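Local coordinates for protein type VI secretion system component (Escherichia coli O6, PDB 2P5Z) that serves as a component of the type VI secretion apparatus, resembling phage T4 tail proteins gp27 and gp5, and probably forms part of its trimeric puncturing tip, at residues M165-D170 with D418-G423; R22-P27 with K54-E59; E228-L233 with L360-I365; Q133-I138 with R177-V182. One frame throughout, in Å; residues are numbered along the deposited sequence. Where two conformers were deposited one is given.

Contact 1: M165-D170 with D418-G423; sequences MQYGED and DTWKPG
Tyr-167 and Trp-420 mark the closest backbone approach between 165-170 and 418-423, with their CA atoms 9.2 Å apart, so side chains must bridge the gap. The contact joins the gp27-like part of the chain to the gp5-like OB fold: 165-170 leaves the end of strand 161-166, while the loop between strands 409-412 and 426-429 of the OB sheet contains 418-423. Trp-420 CG is anti to the carbonyl carbon (chi1 -64°), and the six-membered ring of the indole reaches strand 161-166. Met-165 CE lies at the edge of that ring, near its plane, 3.5 Å from Trp-420 CH2. The same CH2 stands at the edge of the Tyr-167 ring, 4.2 Å from Tyr-167 CD2. Ile-125 of strand 124-127 packs against both Met-165 and Trp-420. The extended Lys-421 chain meets Gln-166 at about a right angle, and Lys-421 NZ donates to Gln-166 OE1 over 2.9 Å from above the carbonyl plane; its stronger partner is Tyr-126 OH. The other half of the amide is held too, since Asp-171 OD1 accepts from Gln-166 NE2, and Gln-166 NE2 also donates to Glu-169 O at 3.0 Å, nearly straight at 167°.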
loop_
_atom_site.group_PDB
_atom_site.type_symbol
_atom_site.label_atom_id
_atom_site.label_comp_id
_atom_site.label_asym_id
_atom_site.label_seq_id
_atom_site.Cartn_x
_atom_site.Cartn_y
_atom_site.Cartn_z
ATOM N N MET A 165 0.127 -25.803 1.991
ATOM C CA MET A 165 1.307 -25.094 2.489
ATOM C C MET A 165 0.993 -23.748 3.191
ATOM O O MET A 165 0.228 -22.923 2.680
ATOM C CB MET A 165 2.273 -24.827 1.329
ATOM C CG MET A 165 3.711 -24.677 1.779
ATOM S SD MET A 165 4.874 -24.192 0.484
ATOM C CE MET A 165 6.244 -25.160 1.021
ATOM N N GLN A 166 1.601 -23.538 4.350
ATOM C CA GLN A 166 1.661 -22.224 4.982
ATOM C C GLN A 166 3.096 -21.723 4.833
ATOM O O GLN A 166 4.023 -22.291 5.406
ATOM C CB GLN A 166 1.286 -22.321 6.466
ATOM C CG GLN A 166 1.588 -21.081 7.302
ATOM C CD GLN A 166 1.065 -21.176 8.738
ATOM O OE1 GLN A 166 0.584 -22.224 9.177
ATOM N NE2 GLN A 166 1.171 -20.076 9.475
ATOM N N TYR A 167 3.290 -20.680 4.038
ATOM C CA TYR A 167 4.628 -20.118 3.864
ATOM C C TYR A 167 4.578 -18.587 3.954
ATOM O O TYR A 167 3.812 -17.943 3.231
ATOM C CB TYR A 167 5.240 -20.590 2.535
ATOM C CG TYR A 167 6.671 -20.135 2.296
ATOM C CD1 TYR A 167 6.959 -18.956 1.589
ATOM C CD2 TYR A 167 7.731 -20.866 2.790
ATOM C CE1 TYR A 167 8.264 -18.539 1.380
ATOM C CE2 TYR A 167 9.041 -20.454 2.595
ATOM C CZ TYR A 167 9.304 -19.301 1.883
ATOM O OH TYR A 167 10.621 -18.923 1.694
ATOM N N GLY A 168 5.411 -18.023 4.829
ATOM C CA GLY A 168 5.486 -16.566 5.050
ATOM C C GLY A 168 4.159 -15.917 5.430
ATOM O O GLY A 168 3.786 -14.892 4.878
ATOM N N GLU A 169 3.430 -16.551 6.339
ATOM C CA GLU A 169 2.099 -16.128 6.727
ATOM C C GLU A 169 1.985 -16.371 8.224
ATOM O O GLU A 169 2.347 -17.444 8.713
ATOM C CB GLU A 169 1.026 -16.964 6.019
ATOM C CG GLU A 169 0.658 -16.561 4.590
ATOM C CD GLU A 169 -0.396 -17.503 3.972
ATOM O OE1 GLU A 169 -0.217 -18.739 4.020
ATOM O OE2 GLU A 169 -1.412 -17.025 3.431
ATOM N N ASP A 170 1.497 -15.387 8.966
ATOM C CA ASP A 170 1.230 -15.603 10.377
ATOM C C ASP A 170 0.007 -16.510 10.469
ATOM O O ASP A 170 -0.746 -16.655 9.489
ATOM C CB ASP A 170 0.997 -14.272 11.104
ATOM C CG ASP A 170 -0.152 -13.471 10.503
ATOM O OD1 ASP A 170 -1.302 -13.620 10.962
ATOM O OD2 ASP A 170 0.074 -12.735 9.524
ATOM N N ASP A 418 15.163 -23.345 11.927
ATOM C CA ASP A 418 13.919 -23.973 12.401
ATOM C C ASP A 418 12.661 -23.135 12.085
ATOM O O ASP A 418 11.872 -22.787 12.972
ATOM C CB ASP A 418 14.002 -24.330 13.901
ATOM C CG ASP A 418 14.327 -23.123 14.791
ATOM O OD1 ASP A 418 14.851 -22.109 14.280
ATOM O OD2 ASP A 418 14.047 -23.188 16.008
ATOM N N THR A 419 12.470 -22.839 10.803
ATOM C CA THR A 419 11.328 -22.059 10.343
ATOM C C THR A 419 10.140 -22.970 10.030
ATOM O O THR A 419 9.047 -22.497 9.723
ATOM C CB THR A 419 11.698 -21.223 9.099
ATOM O OG1 THR A 419 12.233 -22.083 8.085
ATOM C CG2 THR A 419 12.747 -20.179 9.456
ATOM N N TRP A 420 10.370 -24.276 10.125
ATOM C CA TRP A 420 9.360 -25.281 9.825
ATOM C C TRP A 420 8.838 -25.945 11.091
ATOM O O TRP A 420 9.621 -26.335 11.956
ATOM C CB TRP A 420 9.907 -26.320 8.828
ATOM C CG TRP A 420 10.219 -25.692 7.502
ATOM C CD1 TRP A 420 11.399 -25.110 7.132
ATOM C CD2 TRP A 420 9.327 -25.531 6.394
ATOM N NE1 TRP A 420 11.299 -24.611 5.848
ATOM C CE2 TRP A 420 10.036 -24.853 5.378
ATOM C CE3 TRP A 420 8.007 -25.908 6.155
ATOM C CZ2 TRP A 420 9.460 -24.524 4.150
ATOM C CZ3 TRP A 420 7.429 -25.581 4.923
ATOM C CH2 TRP A 420 8.155 -24.885 3.948
ATOM N N LYS A 421 7.513 -26.046 11.200
ATOM C CA LYS A 421 6.867 -26.782 12.284
ATOM C C LYS A 421 7.272 -28.264 12.244
ATOM O O LYS A 421 7.382 -28.843 11.159
ATOM C CB LYS A 421 5.343 -26.627 12.200
ATOM C CG LYS A 421 4.835 -25.234 12.579
ATOM C CD LYS A 421 3.319 -25.103 12.404
ATOM C CE LYS A 421 2.888 -23.641 12.253
ATOM N NZ LYS A 421 1.530 -23.525 11.645
ATOM N N PRO A 422 7.533 -28.864 13.425
ATOM C CA PRO A 422 7.961 -30.258 13.578
ATOM C C PRO A 422 7.052 -31.263 12.879
ATOM O O PRO A 422 5.845 -31.299 13.133
ATOM C CB PRO A 422 7.896 -30.481 15.092
ATOM C CG PRO A 422 8.098 -29.131 15.680
ATOM C CD PRO A 422 7.435 -28.179 14.730
ATOM N N GLY A 423 7.637 -32.051 11.979
ATOM C CA GLY A 423 6.901 -33.074 11.232
ATOM C C GLY A 423 6.015 -32.509 10.140
ATOM O O GLY A 423 5.168 -33.214 9.579
#

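Contact 2: R22-P27 with K54-E59; sequences RGLQSP and KAIAPE
Ser-26 and Ile-56 bring the backbones of 22-27 and 54-59 closest, their CA atoms 7.2 Å apart, and neither segment forms a regular helix or strand. Both are connections between strands consecutive in the chain: 22-27 links strand 18-21 to strand 29-38, whereas 54-59 lies on the way from strand 44-51 to strand 65-70. Ile-56 is the buried residue of the contact and points its side chain at the other loop, where its two branches divide the work. With CG1 set anti to the carbonyl carbon (chi1 -54°) and the chain extended beyond it, the longer branch carries CD1 to Ser-26, 3.6 Å from Ser-26 CB. The shorter branch turns to the leucine, Ile-56 CG2 lying 4.2 Å from Leu-24 CD1. Ser-26 meets the longer branch with both CB and OG, Ser-26 OG lying 3.7 Å from Ile-56 CG1 while it hydrogen-bonds to Asp-53 OD2, just ahead of 54-59. Around them, Phe-49 and Ser-51 of strand 44-51 also pack on Ile-56, and Tyr-106 OH is hydrogen-bonded to Ile-56 N. Beyond the packed residues, Lys-54 NZ forms a salt bridge with Asp-334 of a second subunit, and Pro-58 rests on Tyr-237 of that subunit. This is loop-on-loop packing at one end of a gp27-like beta-barrel domain, where two connections join the antiparallel pair 18-21/65-70 to the hairpin 29-38/44-51.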
loop_
_atom_site.group_PDB
_atom_site.type_symbol
_atom_site.label_atom_id
_atom_site.label_comp_id
_atom_site.label_asym_id
_atom_site.label_seq_id
_atom_site.Cartn_x
_atom_site.Cartn_y
_atom_site.Cartn_z
ATOM N N ARG A 22 -7.991 -9.065 35.136
ATOM C CA ARG A 22 -7.577 -10.014 36.170
ATOM C C ARG A 22 -6.243 -9.687 36.849
ATOM O O ARG A 22 -5.225 -9.473 36.192
ATOM C CB ARG A 22 -7.560 -11.441 35.604
ATOM C CG ARG A 22 -6.575 -12.430 36.278
ATOM C CD ARG A 22 -6.477 -13.760 35.525
ATOM N NE ARG A 22 -7.426 -14.748 36.029
ATOM C CZ ARG A 22 -8.658 -14.957 35.555
ATOM N NH1 ARG A 22 -9.420 -15.891 36.111
ATOM N NH2 ARG A 22 -9.135 -14.252 34.533
ATOM N N GLY A 23 -6.287 -9.611 38.177
ATOM C CA GLY A 23 -5.099 -9.443 38.995
ATOM C C GLY A 23 -4.787 -8.004 39.323
ATOM O O GLY A 23 -3.797 -7.724 39.990
ATOM N N LEU A 24 -5.628 -7.083 38.873
ATOM C CA LEU A 24 -5.271 -5.674 38.952
ATOM C C LEU A 24 -5.847 -4.997 40.193
ATOM O O LEU A 24 -7.069 -4.909 40.351
ATOM C CB LEU A 24 -5.712 -4.931 37.683
ATOM C CG LEU A 24 -5.183 -3.509 37.528
ATOM C CD1 LEU A 24 -3.647 -3.496 37.482
ATOM C CD2 LEU A 24 -5.766 -2.867 36.292
ATOM N N GLN A 25 -4.969 -4.509 41.063
ATOM C CA GLN A 25 -5.430 -3.895 42.302
ATOM C C GLN A 25 -5.880 -2.470 42.065
ATOM O O GLN A 25 -6.831 -1.988 42.687
ATOM C CB GLN A 25 -4.341 -3.927 43.352
ATOM C CG GLN A 25 -3.904 -5.326 43.659
ATOM C CD GLN A 25 -3.266 -5.442 45.010
ATOM O OE1 GLN A 25 -3.640 -6.301 45.811
ATOM N NE2 GLN A 25 -2.306 -4.564 45.289
ATOM N N SER A 26 -5.184 -1.804 41.159
ATOM C CA SER A 26 -5.526 -0.453 40.774
ATOM C C SER A 26 -6.972 -0.356 40.324
ATOM O O SER A 26 -7.422 -1.167 39.521
ATOM C CB SER A 26 -4.601 0.006 39.661
ATOM O OG SER A 26 -3.251 -0.131 40.055
ATOM N N PRO A 27 -7.713 0.605 40.893
ATOM C CA PRO A 27 -9.104 0.876 40.535
ATOM C C PRO A 27 -9.201 1.303 39.088
ATOM O O PRO A 27 -8.354 2.048 38.613
ATOM C CB PRO A 27 -9.479 2.052 41.445
ATOM C CG PRO A 27 -8.157 2.649 41.881
ATOM C CD PRO A 27 -7.227 1.496 41.965
ATOM N N LYS A 54 -1.105 6.218 40.027
ATOM C CA LYS A 54 -0.393 7.013 39.035
ATOM C C LYS A 54 0.836 6.301 38.457
ATOM O O LYS A 54 1.673 6.946 37.829
ATOM C CB LYS A 54 0.016 8.364 39.629
ATOM C CG LYS A 54 -1.115 9.059 40.348
ATOM C CD LYS A 54 -1.003 10.570 40.253
ATOM C CE LYS A 54 0.156 11.111 41.077
ATOM N NZ LYS A 54 0.400 12.538 40.721
ATOM N N ALA A 55 0.932 4.985 38.661
ATOM C CA ALA A 55 2.061 4.189 38.168
ATOM C C ALA A 55 1.691 2.731 37.916
ATOM O O ALA A 55 2.412 1.838 38.339
ATOM C CB ALA A 55 3.236 4.265 39.144
ATOM N N ILE A 56 0.566 2.484 37.245
ATOM C CA ILE A 56 0.244 1.134 36.791
ATOM C C ILE A 56 1.330 0.705 35.809
ATOM O O ILE A 56 1.619 1.423 34.840
ATOM C CB ILE A 56 -1.117 1.065 36.094
ATOM C CG1 ILE A 56 -2.216 1.646 36.990
ATOM C CG2 ILE A 56 -1.446 -0.370 35.707
ATOM C CD1 ILE A 56 -3.620 1.414 36.451
ATOM N N ALA A 57 1.959 -0.431 36.107
ATOM C CA ALA A 57 3.071 -0.978 35.328
ATOM C C ALA A 57 2.565 -1.912 34.209
ATOM O O ALA A 57 1.700 -2.748 34.451
ATOM C CB ALA A 57 4.020 -1.726 36.263
ATOM N N PRO A 58 3.112 -1.778 32.984
ATOM C CA PRO A 58 2.649 -2.597 31.850
ATOM C C PRO A 58 2.590 -4.098 32.143
ATOM O O PRO A 58 1.635 -4.768 31.730
ATOM C CB PRO A 58 3.662 -2.280 30.737
ATOM C CG PRO A 58 4.769 -1.538 31.394
ATOM C CD PRO A 58 4.170 -0.842 32.577
ATOM N N GLU A 59 3.562 -4.592 32.908
ATOM C CA GLU A 59 3.622 -6.013 33.291
ATOM C C GLU A 59 2.416 -6.497 34.106
ATOM O O GLU A 59 2.069 -7.678 34.055
ATOM C CB GLU A 59 4.939 -6.355 34.007
ATOM C CG GLU A 59 5.518 -5.236 34.876
ATOM C CD GLU A 59 6.438 -4.310 34.093
ATOM O OE1 GLU A 59 6.143 -3.100 34.002
ATOM O OE2 GLU A 59 7.444 -4.805 33.539
#

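Contact 3: E228-L233 with L360-I365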
loop_
_atom_site.group_PDB
_atom_site.type_symbol
_atom_site.label_atom_id
_atom_site.label_comp_id
_atom_site.label_asym_id
_atom_site.label_seq_id
_atom_site.Cartn_x
_atom_site.Cartn_y
_atom_site.Cartn_z
ATOM N N GLU A 228 -33.829 1.475 23.883
ATOM C CA GLU A 228 -32.974 1.010 22.770
ATOM C C GLU A 228 -33.629 1.065 21.385
ATOM O O GLU A 228 -34.686 0.470 21.170
ATOM C CB GLU A 228 -32.491 -0.421 23.045
ATOM C CG GLU A 228 -31.677 -0.586 24.330
ATOM C CD GLU A 228 -30.819 -1.844 24.328
ATOM O OE1 GLU A 228 -31.054 -2.725 23.471
ATOM O OE2 GLU A 228 -29.906 -1.949 25.180
ATOM N N ALA A 229 -32.973 1.738 20.435
ATOM C CA ALA A 229 -33.565 1.988 19.106
ATOM C C ALA A 229 -32.571 2.108 17.930
ATOM O O ALA A 229 -31.355 2.090 18.124
ATOM C CB ALA A 229 -34.427 3.221 19.170
ATOM N N VAL A 230 -33.112 2.264 16.719
ATOM C CA VAL A 230 -32.306 2.382 15.493
ATOM C C VAL A 230 -32.619 3.683 14.707
ATOM O O VAL A 230 -33.730 4.179 14.779
ATOM C CB VAL A 230 -32.477 1.089 14.625
ATOM C CG1 VAL A 230 -33.258 1.335 13.346
ATOM C CG2 VAL A 230 -31.146 0.481 14.305
ATOM N N TRP A 231 -31.642 4.251 13.995
ATOM C CA TRP A 231 -31.860 5.469 13.179
ATOM C C TRP A 231 -30.732 5.720 12.182
ATOM O O TRP A 231 -29.722 5.032 12.204
ATOM C CB TRP A 231 -32.017 6.716 14.062
ATOM C CG TRP A 231 -30.727 7.298 14.588
ATOM C CD1 TRP A 231 -29.975 8.295 14.023
ATOM C CD2 TRP A 231 -30.073 6.943 15.809
ATOM N NE1 TRP A 231 -28.873 8.553 14.805
ATOM C CE2 TRP A 231 -28.919 7.743 15.914
ATOM C CE3 TRP A 231 -30.353 6.019 16.820
ATOM C CZ2 TRP A 231 -28.031 7.643 16.985
ATOM C CZ3 TRP A 231 -29.486 5.931 17.896
ATOM C CH2 TRP A 231 -28.330 6.732 17.966
ATOM N N GLY A 232 -30.896 6.723 11.326
ATOM C CA GLY A 232 -29.852 7.117 10.371
ATOM C C GLY A 232 -29.624 6.112 9.245
ATOM O O GLY A 232 -28.516 6.017 8.706
ATOM N N LEU A 233 -30.669 5.361 8.899
ATOM C CA LEU A 233 -30.548 4.272 7.949
ATOM C C LEU A 233 -30.191 4.757 6.556
ATOM O O LEU A 233 -30.733 5.757 6.081
ATOM C CB LEU A 233 -31.822 3.434 7.893
ATOM C CG LEU A 233 -32.310 2.801 9.197
ATOM C CD1 LEU A 233 -33.447 1.822 8.933
ATOM C CD2 LEU A 233 -31.188 2.094 9.951
ATOM N N LEU A 360 -23.735 3.241 18.390
ATOM C CA LEU A 360 -22.981 2.466 17.404
ATOM C C LEU A 360 -23.411 2.718 15.972
ATOM O O LEU A 360 -24.589 2.903 15.718
ATOM C CB LEU A 360 -22.971 0.956 17.736
ATOM C CG LEU A 360 -24.042 -0.145 17.650
ATOM C CD1 LEU A 360 -25.101 0.067 18.686
ATOM C CD2 LEU A 360 -24.675 -0.362 16.260
ATOM N N THR A 361 -22.467 2.730 15.038
ATOM C CA THR A 361 -22.814 2.669 13.621
ATOM C C THR A 361 -22.657 1.204 13.174
ATOM O O THR A 361 -21.720 0.533 13.599
ATOM C CB THR A 361 -21.913 3.577 12.758
ATOM O OG1 THR A 361 -20.580 3.053 12.753
ATOM C CG2 THR A 361 -21.859 5.001 13.311
ATOM N N PHE A 362 -23.570 0.695 12.348
ATOM C CA PHE A 362 -23.422 -0.662 11.851
ATOM C C PHE A 362 -23.349 -0.767 10.333
ATOM O O PHE A 362 -23.954 0.026 9.641
ATOM C CB PHE A 362 -24.513 -1.581 12.402
ATOM C CG PHE A 362 -25.906 -1.280 11.908
ATOM C CD1 PHE A 362 -26.400 -1.864 10.739
ATOM C CD2 PHE A 362 -26.758 -0.456 12.647
ATOM C CE1 PHE A 362 -27.702 -1.609 10.298
ATOM C CE2 PHE A 362 -28.064 -0.206 12.218
ATOM C CZ PHE A 362 -28.534 -0.777 11.042
ATOM N N THR A 363 -22.619 -1.750 9.815
ATOM C CA THR A 363 -22.735 -2.111 8.394
ATOM C C THR A 363 -23.540 -3.395 8.366
ATOM O O THR A 363 -23.629 -4.080 9.385
ATOM C CB THR A 363 -21.372 -2.300 7.680
ATOM O OG1 THR A 363 -20.644 -3.354 8.322
ATOM C CG2 THR A 363 -20.541 -1.036 7.748
ATOM N N ALA A 364 -24.143 -3.708 7.223
ATOM C CA ALA A 364 -25.044 -4.853 7.129
ATOM C C ALA A 364 -25.292 -5.283 5.682
ATOM O O ALA A 364 -24.937 -4.575 4.730
ATOM C CB ALA A 364 -26.379 -4.534 7.812
ATOM N N ILE A 365 -25.897 -6.454 5.512
ATOM C CA ILE A 365 -26.279 -6.916 4.175
ATOM C C ILE A 365 -27.713 -7.422 4.303
ATOM O O ILE A 365 -28.120 -7.808 5.400
ATOM C CB ILE A 365 -25.313 -8.050 3.577
ATOM C CG1 ILE A 365 -25.361 -9.346 4.403
ATOM C CG2 ILE A 365 -23.869 -7.539 3.358
ATOM C CD1 ILE A 365 -24.880 -10.568 3.650
#
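Phe-362 holds its CG between the backbone N and the carbonyl carbon (chi1 68°), a setting that carries the far end of the ring to Val-230 and Leu-233 of the other segment. Leu-233 takes a different rotation, with CG anti to the carbonyl carbon (chi1 -57°), which turns the isobutyl group toward the ring, where CD2 meets CZ. The two aliphatic residues touch adjacent ring atoms: Val-230 CG2 is 3.8 Å from Phe-362 CE2, and Leu-233 CD2 is 4.1 Å from Phe-362 CZ. Val-230 crosses the aromatic side chain at about a right angle, and both methyls approach the ring at a slant. The two are three positions apart along strand 230-237, and Gly-232, with a positive phi of 70°, bends the backbone between them. Ala-364 CB, from the ring's own strand, stands in the ring plane at its edge, 4.0 Å from Phe-362 CD1. Further packing comes from Ile-345 and Val-348 of strand 343-353 and from Leu-322 in a loop. The CA atoms of Val-230 and Leu-360 are 9.5 Å apart, in keeping with a strand intervening. That strand is 311-317: Trp-231 makes backbone hydrogen bonds with Gln-316, and Phe-362 with Gly-315. Such contact between next-but-one strands, reaching past the central strand on one face, belongs to the antiparallel beta structure of the gp27-like domain, here running 230-237, 311-317, 359-366 and 343-353.

Contact 4: Q133-I138 with R177-V182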
loop_
_atom_site.group_PDB
_atom_site.type_symbol
_atom_site.label_atom_id
_atom_site.label_comp_id
_atom_site.label_asym_id
_atom_site.label_seq_id
_atom_site.Cartn_x
_atom_site.Cartn_y
_atom_site.Cartn_z
ATOM N N GLN A 133 -10.152 -28.963 9.703
ATOM C CA GLN A 133 -9.198 -29.727 10.504
ATOM C C GLN A 133 -7.871 -28.977 10.658
ATOM O O GLN A 133 -7.318 -28.903 11.773
ATOM C CB GLN A 133 -8.989 -31.118 9.918
ATOM C CG GLN A 133 -10.130 -32.074 10.198
ATOM C CD GLN A 133 -10.016 -33.369 9.408
ATOM O OE1 GLN A 133 -9.682 -33.372 8.214
ATOM N NE2 GLN A 133 -10.296 -34.480 10.074
ATOM N N ILE A 134 -7.381 -28.400 9.554
ATOM C CA ILE A 134 -6.201 -27.525 9.614
ATOM C C ILE A 134 -6.422 -26.372 10.598
ATOM O O ILE A 134 -5.567 -26.122 11.471
ATOM C CB ILE A 134 -5.788 -26.990 8.213
ATOM C CG1 ILE A 134 -5.448 -28.158 7.283
ATOM C CG2 ILE A 134 -4.559 -26.086 8.308
ATOM C CD1 ILE A 134 -5.260 -27.796 5.814
ATOM N N VAL A 135 -7.583 -25.708 10.487
ATOM C CA VAL A 135 -7.897 -24.579 11.362
ATOM C C VAL A 135 -7.951 -25.027 12.832
ATOM O O VAL A 135 -7.261 -24.458 13.702
ATOM C CB VAL A 135 -9.178 -23.829 10.906
ATOM C CG1 VAL A 135 -9.607 -22.817 11.952
ATOM C CG2 VAL A 135 -8.924 -23.121 9.584
ATOM N N GLU A 136 -8.698 -26.092 13.096
ATOM C CA GLU A 136 -8.688 -26.688 14.429
ATOM C C GLU A 136 -7.283 -27.073 14.954
ATOM O O GLU A 136 -6.969 -26.841 16.132
ATOM C CB GLU A 136 -9.642 -27.871 14.508
ATOM C CG GLU A 136 -9.737 -28.384 15.915
ATOM C CD GLU A 136 -10.923 -29.264 16.163
ATOM O OE1 GLU A 136 -11.845 -29.270 15.315
ATOM O OE2 GLU A 136 -10.929 -29.931 17.229
ATOM N N LYS A 137 -6.437 -27.617 14.079
ATOM C CA LYS A 137 -5.051 -27.912 14.453
ATOM C C LYS A 137 -4.316 -26.672 14.885
ATOM O O LYS A 137 -3.722 -26.671 15.953
ATOM C CB LYS A 137 -4.268 -28.582 13.323
ATOM C CG LYS A 137 -4.478 -30.065 13.190
ATOM C CD LYS A 137 -3.476 -30.641 12.195
ATOM C CE LYS A 137 -2.942 -32.002 12.644
ATOM N NZ LYS A 137 -1.687 -31.822 13.461
ATOM N N ILE A 138 -4.366 -25.617 14.069
ATOM C CA ILE A 138 -3.695 -24.345 14.399
ATOM C C ILE A 138 -4.162 -23.779 15.753
ATOM O O ILE A 138 -3.337 -23.356 16.583
ATOM C CB ILE A 138 -3.939 -23.311 13.298
ATOM C CG1 ILE A 138 -3.248 -23.735 12.004
ATOM C CG2 ILE A 138 -3.425 -21.931 13.714
ATOM C CD1 ILE A 138 -2.022 -22.926 11.717
ATOM N N ARG A 177 -7.326 -16.764 5.399
ATOM C CA ARG A 177 -7.247 -17.062 3.968
ATOM C C ARG A 177 -7.923 -18.390 3.610
ATOM O O ARG A 177 -8.745 -18.437 2.683
ATOM C CB ARG A 177 -5.803 -17.069 3.487
ATOM C CG ARG A 177 -5.686 -17.382 2.009
ATOM C CD ARG A 177 -4.295 -17.110 1.423
ATOM N NE ARG A 177 -3.223 -17.934 1.990
ATOM C CZ ARG A 177 -3.019 -19.230 1.720
ATOM N NH1 ARG A 177 -3.825 -19.900 0.893
ATOM N NH2 ARG A 177 -1.999 -19.863 2.292
ATOM N N LEU A 178 -7.619 -19.446 4.371
ATOM C CA LEU A 178 -8.205 -20.760 4.100
ATOM C C LEU A 178 -9.709 -20.754 4.249
ATOM O O LEU A 178 -10.416 -21.287 3.384
ATOM C CB LEU A 178 -7.625 -21.861 5.004
ATOM C CG LEU A 178 -6.166 -22.344 4.981
ATOM C CD1 LEU A 178 -6.080 -23.628 5.748
ATOM C CD2 LEU A 178 -5.598 -22.527 3.589
ATOM N N LEU A 179 -10.199 -20.159 5.340
ATOM C CA LEU A 179 -11.639 -20.045 5.558
ATOM C C LEU A 179 -12.314 -19.196 4.481
ATOM O O LEU A 179 -13.395 -19.541 4.001
ATOM C CB LEU A 179 -11.922 -19.458 6.918
ATOM C CG LEU A 179 -11.425 -20.252 8.126
ATOM C CD1 LEU A 179 -11.611 -19.387 9.354
ATOM C CD2 LEU A 179 -12.156 -21.579 8.279
ATOM N N SER A 180 -11.664 -18.113 4.063
ATOM C CA SER A 180 -12.317 -17.217 3.109
ATOM C C SER A 180 -12.386 -17.781 1.694
ATOM O O SER A 180 -13.380 -17.546 0.990
ATOM C CB SER A 180 -11.673 -15.835 3.085
ATOM O OG SER A 180 -10.488 -15.859 2.319
ATOM N N GLU A 181 -11.339 -18.513 1.294
ATOM C CA GLU A 181 -11.249 -19.110 -0.044
ATOM C C GLU A 181 -12.381 -20.103 -0.263
ATOM O O GLU A 181 -12.847 -20.295 -1.377
ATOM C CB GLU A 181 -9.883 -19.776 -0.255
ATOM C CG GLU A 181 -8.843 -18.887 -0.944
ATOM C CD GLU A 181 -7.396 -19.241 -0.605
ATOM O OE1 GLU A 181 -7.161 -20.201 0.144
ATOM O OE2 GLU A 181 -6.482 -18.532 -1.073
ATOM N N VAL A 182 -12.854 -20.678 0.833
ATOM C CA VAL A 182 -13.891 -21.684 0.824
ATOM C C VAL A 182 -15.198 -21.085 1.393
ATOM O O VAL A 182 -16.259 -21.721 1.400
ATOM C CB VAL A 182 -13.337 -22.885 1.620
ATOM C CG1 VAL A 182 -14.079 -23.126 2.905
ATOM C CG2 VAL A 182 -13.198 -24.119 0.745
#
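Ile-134 and Val-135 of helix 131-140 meet Leu-178 and Leu-179 of helix 171-182 in two matched pairs, all four residues buried and all touching through methyl groups. Ile-134 CG2 lies 3.9 Å from Leu-178 CD1, and Val-135 CG2 is 3.8 Å from Leu-179 CD2. In both pairs the side chains cross at about a right angle, methyl against methyl. Val-135 holds CG1 anti to its backbone N (chi1 171°), which leaves CG2 anti to the carbonyl carbon and turned to the leucine, where Val-135 CG2 touches Leu-179 CG as well at 4.1 Å. Between 133-138 and 177-182 the closest CA atoms are those of Val-135 and Leu-178, 8.2 Å apart, and consecutive residues on each side share the contact. Behind the leucines, the backbone of 177-182 carries further polar bonds. Arg-177 O accepts twice from the same face of its plane, from Glu-181 N at 2.9 Å and from Ser-180 OG at 3.1 Å. Arg-305 NH1 binds Ser-180 O, and Arg-177 NE makes a salt bridge to Glu-169 OE2 in the turn that precedes the helix. Outward from the methyl groups, Val-164 of strand 161-166 packs on both Ile-134 and Leu-178, Phe-152 of strand 150-153 packs on Val-135, and within helix 171-182 Phe-174 reaches Ile-134 and Val-175 meets Val-135. The helix pair thus packs against strands 150-153 and 161-166, the latter antiparallel to strand 124-127.

In the fold
Contacts 1, 3 and 4 are buried, whereas contact 2 is only partly so and has its centre about 29 Å from the centre of the chain. Contacts 1 and 4 are neighbours, their centres about 15 Å apart: strand 161-166 leads into helix 171-182, and Ile-138 packs against Gln-166 and Lys-421 of the domain junction. Their chemistry differs with place, for contact 4 joins helices through methyl groups while contact 1, linking two domains, adds a hydrogen bond to its aromatic and methionine-methyl packing. Contact 3, its centre about 42 Å from that of contact 1, is apolar packing within barrel strands. Contact 2 joins loops of the barrel region beside a second subunit.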